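DUF871 domain-containing protein (Enterococcus faecalis, PDB 2P0O) is of unknown function but is probably a 6-phospho-N-acetylmuramidase, with a TIM-barrel domain followed by a cyclophilin-like domain. Local coordinates at residues G12-N17 with L52-A57; K256-T261 with T334-I339. One frame throughout, in Å; residues are numbered along the deposited sequence.

Contact 1: G12-N17 with L52-A57; sequences GEEITN and LTDLGA
I15 does most of the work here, reaching out of the loop to touch D54 and L55 on helix 48-62. The isoleucine leads with one methyl: its CG1 branch lies beside the backbone N (chi1 -49°) with the chain extended beyond it, which carries CD1 to the helix surface. There CD1 sits 3.9 Å from D54 CB, and it keeps the same 3.9 Å spacing to CB of L55. The L55 backbone N lies equally near, so the methyl rests on the main chain where these two residues join as well as on the roots of their side chains. The rest of the L55 side chain serves the interior, touching I23 of helix 17-28 and I66 of strand 65-70, while I15 also meets I20.

Beside this apolar patch two carboxylates come close without bonding. E14 OE2 lies 4.2 Å from D54 OD2, the two side chains crossing at roughly a right angle with their carboxylate planes 56° apart. Each oxygen has an N-H partner that may ease the repulsion: Q50 NE2 makes a weak hydrogen bond to D54 OD2, and the backbone N of I15 donates to E14 OE2 over 2.9 Å. That second bond is bent, at 139°, and the bend of E14 at chi2 folds its acid back over its own backbone to make it. No hydrogen bond joins the two segments. The contact thus packs the loop between the first strand and first helix of a TIM barrel against the next helix of its outer layer.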
ATOM      1  N   GLY A  12     -21.359   6.497  -0.747  1.00 63.14           N
ATOM      2  CA  GLY A  12     -22.498   6.493   0.170  1.00 65.33           C
ATOM      3  C   GLY A  12     -22.660   7.860   0.809  1.00 66.67           C
ATOM      4  O   GLY A  12     -23.605   8.119   1.562  1.00 67.43           O
ATOM      5  N   GLU A  13     -21.732   8.746   0.488  1.00 68.17           N
ATOM      6  CA  GLU A  13     -21.764  10.123   0.970  1.00 69.46           C
ATOM      7  C   GLU A  13     -21.439  11.073  -0.206  1.00 69.32           C
ATOM      8  O   GLU A  13     -20.880  10.646  -1.224  1.00 69.06           O
ATOM      9  CB  GLU A  13     -20.766  10.265   2.141  1.00 70.34           C
ATOM     10  CG  GLU A  13     -21.243   9.616   3.501  1.00 72.11           C
ATOM     11  CD  GLU A  13     -20.578   8.250   3.852  1.00 74.84           C
ATOM     12  OE1 GLU A  13     -19.435   7.958   3.398  1.00 72.35           O
ATOM     13  OE2 GLU A  13     -21.214   7.474   4.621  1.00 76.02           O
ATOM     14  N   GLU A  14     -21.804  12.344  -0.088  1.00 69.75           N
ATOM     15  CA  GLU A  14     -21.504  13.317  -1.155  1.00 69.96           C
ATOM     16  C   GLU A  14     -19.991  13.554  -1.235  1.00 69.17           C
ATOM     17  O   GLU A  14     -19.314  13.589  -0.192  1.00 69.55           O
ATOM     18  CB  GLU A  14     -22.278  14.625  -0.950  1.00 70.50           C
ATOM     19  CG  GLU A  14     -22.070  15.693  -2.045  1.00 73.20           C
ATOM     20  CD  GLU A  14     -22.421  15.204  -3.457  1.00 76.36           C
ATOM     21  OE1 GLU A  14     -23.629  15.251  -3.829  1.00 76.82           O
ATOM     22  OE2 GLU A  14     -21.478  14.793  -4.192  1.00 75.89           O
ATOM     23  N   ILE A  15     -19.466  13.652  -2.462  1.00 67.56           N
ATOM     24  CA  ILE A  15     -18.021  13.815  -2.676  1.00 66.24           C
ATOM     25  C   ILE A  15     -17.561  15.184  -2.178  1.00 64.76           C
ATOM     26  O   ILE A  15     -17.809  16.186  -2.832  1.00 64.50           O
ATOM     27  CB  ILE A  15     -17.595  13.618  -4.162  1.00 66.43           C
ATOM     28  CG1 ILE A  15     -18.194  12.331  -4.748  1.00 66.97           C
ATOM     29  CG2 ILE A  15     -16.065  13.572  -4.275  1.00 66.08           C
ATOM     30  CD1 ILE A  15     -17.862  12.101  -6.228  1.00 67.43           C
ATOM     31  N   THR A  16     -16.911  15.201  -1.011  1.00 63.28           N
ATOM     32  CA  THR A  16     -16.419  16.432  -0.383  1.00 62.20           C
ATOM     33  C   THR A  16     -15.244  17.019  -1.146  1.00 61.68           C
ATOM     34  O   THR A  16     -14.667  16.340  -2.028  1.00 61.99           O
ATOM     35  CB  THR A  16     -15.954  16.191   1.060  1.00 61.80           C
ATOM     36  OG1 THR A  16     -14.884  15.244   1.055  1.00 61.66           O
ATOM     37  CG2 THR A  16     -17.089  15.664   1.930  1.00 61.19           C
ATOM     38  N   ASN A  17     -14.860  18.275  -0.788  1.00 61.61           N
ATOM     39  CA  ASN A  17     -13.673  18.876  -1.396  1.00 61.00           C
ATOM     40  C   ASN A  17     -12.404  18.195  -0.886  1.00 61.35           C
ATOM     41  O   ASN A  17     -11.447  17.977  -1.659  1.00 60.60           O
ATOM     42  CB  ASN A  17     -13.682  20.379  -1.157  1.00 61.88           C
ATOM     43  CG  ASN A  17     -14.893  21.046  -1.822  1.00 61.74           C
ATOM     44  OD1 ASN A  17     -15.462  20.498  -2.774  1.00 62.65           O
ATOM     45  ND2 ASN A  17     -15.286  22.227  -1.330  1.00 64.82           N
ATOM     46  N   LEU A  52     -21.636   9.155  -9.305  1.00 70.86           N
ATOM     47  CA  LEU A  52     -20.755   8.383 -10.180  1.00 70.67           C
ATOM     48  C   LEU A  52     -20.331   9.199 -11.371  1.00 70.20           C
ATOM     49  O   LEU A  52     -19.189   9.078 -11.790  1.00 70.22           O
ATOM     50  CB  LEU A  52     -21.438   7.092 -10.636  1.00 70.88           C
ATOM     51  CG  LEU A  52     -20.609   5.846 -11.106  1.00 71.44           C
ATOM     52  CD1 LEU A  52     -19.630   5.324 -10.037  1.00 71.77           C
ATOM     53  CD2 LEU A  52     -21.537   4.712 -11.544  1.00 71.41           C
ATOM     54  N   THR A  53     -21.264  10.060 -11.918  1.00 70.17           N
ATOM     55  CA  THR A  53     -20.945  10.969 -12.991  1.00 69.86           C
ATOM     56  C   THR A  53     -19.903  11.986 -12.524  1.00 69.48           C
ATOM     57  O   THR A  53     -19.010  12.343 -13.289  1.00 69.31           O
ATOM     58  CB  THR A  53     -22.218  11.670 -13.615  1.00 70.48           C
ATOM     59  OG1 THR A  53     -23.191  10.638 -13.947  1.00 70.67           O
ATOM     60  CG2 THR A  53     -21.831  12.478 -14.892  1.00 70.11           C
ATOM     61  N   ASP A  54     -20.008  12.466 -11.276  1.00 69.10           N
ATOM     62  CA  ASP A  54     -18.971  13.420 -10.671  1.00 68.36           C
ATOM     63  C   ASP A  54     -17.605  12.726 -10.506  1.00 67.14           C
ATOM     64  O   ASP A  54     -16.550  13.334 -10.788  1.00 67.47           O
ATOM     65  CB  ASP A  54     -19.399  13.928  -9.288  1.00 68.54           C
ATOM     66  CG  ASP A  54     -20.687  14.722  -9.313  1.00 69.98           C
ATOM     67  OD1 ASP A  54     -20.914  15.542 -10.267  1.00 70.59           O
ATOM     68  OD2 ASP A  54     -21.488  14.526  -8.349  1.00 71.88           O
ATOM     69  N   LEU A  55     -17.617  11.476 -10.043  1.00 65.77           N
ATOM     70  CA  LEU A  55     -16.350  10.763  -9.780  1.00 64.20           C
ATOM     71  C   LEU A  55     -15.596  10.409 -11.081  1.00 63.14           C
ATOM     72  O   LEU A  55     -14.381  10.636 -11.196  1.00 62.71           O
ATOM     73  CB  LEU A  55     -16.562   9.502  -8.901  1.00 64.12           C
ATOM     74  CG  LEU A  55     -15.313   8.606  -8.706  1.00 63.36           C
ATOM     75  CD1 LEU A  55     -14.228   9.351  -7.969  1.00 62.74           C
ATOM     76  CD2 LEU A  55     -15.591   7.261  -8.010  1.00 63.51           C
ATOM     77  N   GLY A  56     -16.331   9.842 -12.056  1.00 62.76           N
ATOM     78  CA  GLY A  56     -15.785   9.584 -13.395  1.00 62.28           C
ATOM     79  C   GLY A  56     -15.145  10.813 -14.014  1.00 62.17           C
ATOM     80  O   GLY A  56     -14.119  10.696 -14.720  1.00 62.09           O
ATOM     81  N   ALA A  57     -15.724  11.990 -13.729  1.00 61.95           N
ATOM     82  CA  ALA A  57     -15.182  13.242 -14.254  1.00 62.99           C
ATOM     83  C   ALA A  57     -13.821  13.513 -13.630  1.00 63.17           C
ATOM     84  O   ALA A  57     -12.848  13.811 -14.330  1.00 63.04           O
ATOM     85  CB  ALA A  57     -16.144  14.410 -14.024  1.00 62.77           C
TER

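Contact 2: K256-T261 with T334-I339; sequences KRILGT and TITRII
A classic beta bulge in strand 332-337, a strand of the antiparallel sheet in the cyclophilin-like C-terminal domain, shapes this contact. I335 and T336 are both set opposite V305 of the neighbouring strand, and both make backbone hydrogen bonds with it. Because of the bulge, these two successive residues aim their side chains at the same target, where the normal alternation of a strand would send them to opposite faces.

That target is I258, the last residue of the short helix 255-258, just before the chain turns into strand 260-263. I258 CG2 lies 4.2 Å from I335 CG1. The other branch of I258 runs toward the T336 methyl, CG2, but its end, CD1, is less certainly placed, since the torsions of this side chain are unusual. I258 also touches V305, so it bears on both strands of the bulge. The contact is wholly buried and apolar, with no hydrogen bond across it.

T336 has a polar end to place as well. Its hydroxyl lies anti to the backbone N (chi1 175°), and OG1 is hydrogen-bonded to the carbonyl oxygen of A248.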
ATOM      1  N   LYS A 256      23.350  13.906  14.722  1.00 49.97           N
ATOM      2  CA  LYS A 256      23.450  14.579  13.419  1.00 51.48           C
ATOM      3  C   LYS A 256      24.184  13.760  12.381  1.00 52.21           C
ATOM      4  O   LYS A 256      23.914  13.891  11.190  1.00 52.83           O
ATOM      5  CB  LYS A 256      24.113  15.948  13.556  1.00 51.88           C
ATOM      6  CG  LYS A 256      23.373  16.826  14.533  1.00 55.69           C
ATOM      7  CD  LYS A 256      23.315  18.308  14.144  1.00 61.45           C
ATOM      8  CE  LYS A 256      22.048  18.929  14.757  1.00 63.78           C
ATOM      9  NZ  LYS A 256      20.884  17.944  14.654  1.00 67.83           N
ATOM     10  N   ARG A 257      25.122  12.929  12.830  1.00 52.34           N
ATOM     11  CA  ARG A 257      25.813  12.028  11.938  1.00 53.05           C
ATOM     12  C   ARG A 257      24.856  11.017  11.390  1.00 52.41           C
ATOM     13  O   ARG A 257      25.027  10.561  10.261  1.00 53.77           O
ATOM     14  CB  ARG A 257      26.913  11.253  12.666  1.00 53.21           C
ATOM     15  CG  ARG A 257      28.266  11.826  12.511  1.00 56.72           C
ATOM     16  CD  ARG A 257      29.303  10.809  12.897  1.00 61.15           C
ATOM     17  NE  ARG A 257      30.601  11.466  13.007  1.00 66.34           N
ATOM     18  CZ  ARG A 257      31.757  10.939  12.610  1.00 68.59           C
ATOM     19  NH1 ARG A 257      32.881  11.649  12.758  1.00 71.29           N
ATOM     20  NH2 ARG A 257      31.799   9.715  12.069  1.00 67.01           N
ATOM     21  N   ILE A 258      23.878  10.610  12.191  1.00 51.54           N
ATOM     22  CA  ILE A 258      23.000   9.560  11.705  1.00 50.84           C
ATOM     23  C   ILE A 258      21.731  10.032  11.009  1.00 49.96           C
ATOM     24  O   ILE A 258      21.130   9.259  10.278  1.00 50.02           O
ATOM     25  CB  ILE A 258      22.769   8.363  12.718  1.00 50.82           C
ATOM     26  CG1 ILE A 258      21.419   8.385  13.461  1.00 51.75           C
ATOM     27  CG2 ILE A 258      24.017   8.043  13.602  1.00 50.60           C
ATOM     28  CD1 ILE A 258      20.757   9.583  13.679  1.00 53.30           C
ATOM     29  N   LEU A 259      21.327  11.273  11.239  1.00 49.80           N
ATOM     30  CA  LEU A 259      20.190  11.852  10.519  1.00 49.30           C
ATOM     31  C   LEU A 259      20.606  12.087   9.056  1.00 49.35           C
ATOM     32  O   LEU A 259      21.740  12.474   8.801  1.00 50.34           O
ATOM     33  CB  LEU A 259      19.751  13.162  11.184  1.00 48.77           C
ATOM     34  CG  LEU A 259      19.041  13.078  12.557  1.00 48.51           C
ATOM     35  CD1 LEU A 259      18.875  14.444  13.165  1.00 46.30           C
ATOM     36  CD2 LEU A 259      17.666  12.349  12.500  1.00 47.26           C
ATOM     37  N   GLY A 260      19.703  11.842   8.109  1.00 48.76           N
ATOM     38  CA  GLY A 260      20.010  11.951   6.681  1.00 47.35           C
ATOM     39  C   GLY A 260      19.849  10.631   5.928  1.00 46.39           C
ATOM     40  O   GLY A 260      19.266   9.668   6.449  1.00 45.76           O
ATOM     41  N   THR A 261      20.403  10.582   4.714  1.00 45.38           N
ATOM     42  CA  THR A 261      20.282   9.433   3.822  1.00 45.91           C
ATOM     43  C   THR A 261      21.441   8.465   3.961  1.00 46.51           C
ATOM     44  O   THR A 261      22.598   8.867   3.935  1.00 47.11           O
ATOM     45  CB  THR A 261      20.195   9.881   2.345  1.00 45.17           C
ATOM     46  OG1 THR A 261      19.076  10.742   2.205  1.00 45.49           O
ATOM     47  CG2 THR A 261      20.010   8.681   1.392  1.00 44.11           C
ATOM     48  N   THR A 334      24.854   3.512  21.237  1.00 42.71           N
ATOM     49  CA  THR A 334      23.445   3.485  20.867  1.00 43.00           C
ATOM     50  C   THR A 334      22.976   4.923  20.829  1.00 42.90           C
ATOM     51  O   THR A 334      23.130   5.641  21.815  1.00 41.75           O
ATOM     52  CB  THR A 334      22.617   2.674  21.883  1.00 43.19           C
ATOM     53  OG1 THR A 334      23.045   3.038  23.205  1.00 44.39           O
ATOM     54  CG2 THR A 334      22.877   1.185  21.696  1.00 41.20           C
ATOM     55  N   ILE A 335      22.422   5.343  19.693  1.00 43.09           N
ATOM     56  CA  ILE A 335      22.145   6.771  19.452  1.00 43.24           C
ATOM     57  C   ILE A 335      20.671   7.061  19.605  1.00 43.92           C
ATOM     58  O   ILE A 335      20.280   7.959  20.328  1.00 44.22           O
ATOM     59  CB  ILE A 335      22.541   7.226  18.002  1.00 43.73           C
ATOM     60  CG1 ILE A 335      23.949   6.744  17.610  1.00 42.11           C
ATOM     61  CG2 ILE A 335      22.368   8.764  17.842  1.00 42.30           C
ATOM     62  CD1 ILE A 335      25.000   7.167  18.608  1.00 47.28           C
ATOM     63  N   THR A 336      19.845   6.327  18.878  1.00 43.84           N
ATOM     64  CA  THR A 336      18.411   6.524  18.978  1.00 43.92           C
ATOM     65  C   THR A 336      17.772   5.237  18.461  1.00 44.48           C
ATOM     66  O   THR A 336      18.480   4.244  18.245  1.00 44.39           O
ATOM     67  CB  THR A 336      17.952   7.810  18.218  1.00 43.47           C
ATOM     68  OG1 THR A 336      16.540   7.905  18.252  1.00 44.23           O
ATOM     69  CG2 THR A 336      18.377   7.798  16.745  1.00 41.62           C
ATOM     70  N   ARG A 337      16.457   5.270  18.250  1.00 45.34           N
ATOM     71  CA  ARG A 337      15.697   4.122  17.805  1.00 45.94           C
ATOM     72  C   ARG A 337      14.634   4.534  16.791  1.00 45.91           C
ATOM     73  O   ARG A 337      13.977   5.549  16.989  1.00 46.53           O
ATOM     74  CB  ARG A 337      15.012   3.477  19.009  1.00 45.99           C
ATOM     75  CG  ARG A 337      14.563   2.037  18.716  1.00 47.95           C
ATOM     76  CD  ARG A 337      14.116   1.301  19.963  1.00 47.56           C
ATOM     77  NE  ARG A 337      13.621  -0.016  19.561  1.00 49.85           N
ATOM     78  CZ  ARG A 337      12.848  -0.811  20.294  1.00 48.31           C
ATOM     79  NH1 ARG A 337      12.485  -0.474  21.535  1.00 47.74           N
ATOM     80  NH2 ARG A 337      12.447  -1.966  19.773  1.00 46.82           N
ATOM     81  N   ILE A 338      14.443   3.739  15.729  1.00 44.49           N
ATOM     82  CA  ILE A 338      13.313   3.930  14.825  1.00 43.55           C
ATOM     83  C   ILE A 338      11.984   3.895  15.549  1.00 44.20           C
ATOM     84  O   ILE A 338      11.734   3.023  16.355  1.00 44.90           O
ATOM     85  CB  ILE A 338      13.231   2.803  13.728  1.00 44.34           C
ATOM     86  CG1 ILE A 338      14.586   2.640  13.006  1.00 40.56           C
ATOM     87  CG2 ILE A 338      12.034   3.075  12.773  1.00 39.91           C
ATOM     88  CD1 ILE A 338      15.017   3.889  12.197  1.00 41.46           C
ATOM     89  N   ILE A 339      11.132   4.854  15.229  1.00 45.17           N
ATOM     90  CA  ILE A 339       9.781   4.988  15.793  1.00 47.58           C
ATOM     91  C   ILE A 339       8.993   3.690  15.597  1.00 47.30           C
ATOM     92  O   ILE A 339       9.070   3.067  14.534  1.00 46.33           O
ATOM     93  CB  ILE A 339       9.090   6.249  15.126  1.00 47.76           C
ATOM     94  CG1 ILE A 339       9.665   7.539  15.729  1.00 49.96           C
ATOM     95  CG2 ILE A 339       7.575   6.251  15.175  1.00 49.58           C
ATOM     96  CD1 ILE A 339       9.959   7.486  17.199  1.00 47.16           C
TER

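Both segments of contact 1 come before either segment of contact 2 in the sequence, and the two lie in different domains, the barrel and the C-terminal one, on opposite sides of the molecule's centre. Their centres are 43 Å apart and their nearest atoms about 28 Å, so they do not touch, and they share no helix, strand or sheet. The 12-17/52-57 pair belongs to the outer layer of the eight-stranded parallel barrel, partly open to solvent. The 256-261/334-339 pair is buried in the second domain, where it joins helix 255-258, which leads into strand 260-263 of the mixed sheet, to the antiparallel sheet. Each contact lies within one domain, and neither bridges the two.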